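Local coordinates for protein kappa-carrageenase (Zobellia galactanivorans, PDB 5OCR) that probably hydrolyses kappa-carrageenan, a red-algal galactan, through its glycoside hydrolase family 16 catalytic module, the part of the longer protein present here, at residues 95-100 and 280-285. Sequence-based numbering, arbitrary orientation.
Sequences QKFTYG and VRVWEK
Val282 sets its CG1 methyl over one face of the Phe97 ring, a CH-pi contact 4.0 Å from the ring centroid and 14° off the normal. The two side chains reach toward each other from facing backbones; with CG1 anti to the backbone N of Val282 (chi1 179°), that methyl meets the ring near its CE1 rim. Val235 and Phe102 touch both residues, and Ala27 also packs on Phe97, making this the dense, apolar end of the contact. An alanine in place of Phe97 would probably open a gap under Val282 CG1, next to Val235 and Phe102. In the beta-jellyroll of family 16, Phe97 lies at the close of the 86-97 region and Gly100 is on strand 100-107, which pairs antiparallel with strand 273-285, Arg281 bonding Glu103 through the backbone. At the end of this pairing Gly100 CA lies 3.3 Å from Trp283 O; a CB here would clash with that oxygen, and at this backbone conformation it would also press on the preceding carbonyl oxygen. Towards solvent the fit is looser and water takes over. In one of its two conformers the extended Glu284 side chain turns its carboxylate 82° to the Phe97 ring plane, with OE2 at the ring edge, 3.4 Å from Phe97 CD1. No direct hydrogen bond joins the segments. Instead, for this conformer, one water donates to Glu284 OE2 and to Lys96 O. A second accepts from Thr98 N and donates to Tyr99 O, its very short link to OE2 being doubtful. A third accepts from Lys285 N (2.9 Å) and reaches Tyr99 O only weakly.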
# COMPACT_ATOMS: atom_id res chain seq x y z
N GLN A 95 3.37 -2.73 15.45
CA GLN A 95 2.14 -2.39 16.19
C GLN A 95 0.90 -2.47 15.25
O GLN A 95 0.98 -1.98 14.10
CB GLN A 95 2.23 -1.00 16.81
CG GLN A 95 1.01 -0.63 17.61
CD GLN A 95 0.75 -1.50 18.77
OE1 GLN A 95 1.68 -1.85 19.53
NE2 GLN A 95 -0.51 -1.90 18.94
N LYS A 96 -0.20 -3.02 15.74
CA LYS A 96 -1.49 -3.07 14.94
C LYS A 96 -2.44 -2.03 15.47
O LYS A 96 -2.41 -1.65 16.68
CB LYS A 96 -2.15 -4.46 15.13
CG LYS A 96 -1.34 -5.55 14.42
CD LYS A 96 -1.94 -6.92 14.80
CE LYS A 96 -1.04 -8.08 14.31
NZ LYS A 96 -1.22 -8.34 12.85
N PHE A 97 -3.35 -1.57 14.60
CA PHE A 97 -4.35 -0.60 15.01
C PHE A 97 -5.64 -0.97 14.29
O PHE A 97 -5.64 -1.63 13.32
CB PHE A 97 -3.99 0.81 14.42
CG PHE A 97 -2.68 1.34 14.91
CD1 PHE A 97 -2.64 2.19 16.01
CD2 PHE A 97 -1.48 0.94 14.28
CE1 PHE A 97 -1.39 2.65 16.47
CE2 PHE A 97 -0.25 1.39 14.73
CZ PHE A 97 -0.22 2.24 15.83
N THR A 98 -6.75 -0.45 14.76
CA THR A 98 -8.01 -0.74 14.01
C THR A 98 -8.55 0.62 13.58
O THR A 98 -8.43 1.00 12.39
CB THR A 98 -9.03 -1.53 14.85
OG1 THR A 98 -8.45 -2.75 15.37
CG2 THR A 98 -10.28 -1.93 13.92
N TYR A 99 -8.94 1.41 14.54
CA TYR A 99 -9.55 2.68 14.18
C TYR A 99 -8.54 3.80 14.45
O TYR A 99 -7.70 3.64 15.27
CB TYR A 99 -10.76 2.94 15.00
CG TYR A 99 -11.79 1.88 14.87
CD1 TYR A 99 -12.20 1.38 13.63
CD2 TYR A 99 -12.46 1.45 16.01
CE1 TYR A 99 -13.13 0.35 13.55
CE2 TYR A 99 -13.41 0.46 15.95
CZ TYR A 99 -13.75 -0.08 14.71
OH TYR A 99 -14.70 -1.09 14.68
N GLY A 100 -8.61 4.92 13.76
CA GLY A 100 -7.66 5.99 13.98
C GLY A 100 -7.53 6.81 12.70
O GLY A 100 -8.38 6.69 11.79
N VAL A 280 5.42 9.20 8.12
CA VAL A 280 4.19 8.47 8.35
C VAL A 280 3.75 8.83 9.72
O VAL A 280 4.58 8.88 10.69
CB VAL A 280 4.32 6.97 8.12
CG1 VAL A 280 5.47 6.36 9.00
CG2 VAL A 280 2.95 6.28 8.39
N ARG A 281 2.46 9.09 9.87
CA ARG A 281 1.92 9.50 11.18
C ARG A 281 0.60 8.77 11.43
O ARG A 281 -0.25 8.64 10.54
CB ARG A 281 1.69 11.00 11.25
CG ARG A 281 2.97 11.82 11.13
CD ARG A 281 2.61 13.31 10.97
NE ARG A 281 3.87 14.05 10.79
CZ ARG A 281 3.99 15.27 10.24
NH1 ARG A 281 2.92 16.01 9.86
NH2 ARG A 281 5.20 15.81 10.12
N VAL A 282 0.43 8.27 12.65
CA VAL A 282 -0.80 7.57 13.04
C VAL A 282 -1.32 8.27 14.31
O VAL A 282 -0.50 8.62 15.22
CB VAL A 282 -0.52 6.12 13.33
CG1 VAL A 282 -1.81 5.39 13.75
CG2 VAL A 282 0.01 5.47 12.07
N TRP A 283 -2.62 8.47 14.38
CA TRP A 283 -3.25 9.02 15.58
C TRP A 283 -4.40 8.14 15.98
O TRP A 283 -4.99 7.44 15.15
CB TRP A 283 -3.85 10.42 15.37
CG TRP A 283 -2.90 11.53 14.98
CD1 TRP A 283 -2.38 12.53 15.81
CD2 TRP A 283 -2.36 11.77 13.66
NE1 TRP A 283 -1.57 13.40 15.09
CE2 TRP A 283 -1.51 12.98 13.77
CE3 TRP A 283 -2.54 11.15 12.38
CZ2 TRP A 283 -0.89 13.55 12.65
CZ3 TRP A 283 -1.89 11.71 11.30
CH2 TRP A 283 -1.11 12.87 11.41
N GLU A 284 -4.70 8.18 17.26
CA GLU A 284 -5.94 7.54 17.75
C GLU A 284 -6.83 8.62 18.36
O GLU A 284 -6.36 9.66 18.85
CB GLU A 284 -5.71 6.30 18.66
CG GLU A 284 -5.04 5.09 17.95
CD GLU A 284 -4.75 3.90 18.85
OE1 GLU A 284 -4.21 4.08 19.96
OE2 GLU A 284 -5.00 2.78 18.45
N LYS A 285 -8.13 8.39 18.24
CA LYS A 285 -9.17 9.38 18.64
C LYS A 285 -9.45 9.16 20.10
O LYS A 285 -9.50 8.02 20.54
CB LYS A 285 -10.45 9.11 17.79
CG LYS A 285 -11.48 10.19 17.88
CD LYS A 285 -12.86 9.59 17.69
CE LYS A 285 -13.10 9.56 16.22
NZ LYS A 285 -14.48 9.08 15.90
O HOH W 1 -3.23 0.19 18.72
O HOH W 2 -6.34 1.88 16.54
O HOH W 3 -8.98 5.80 17.39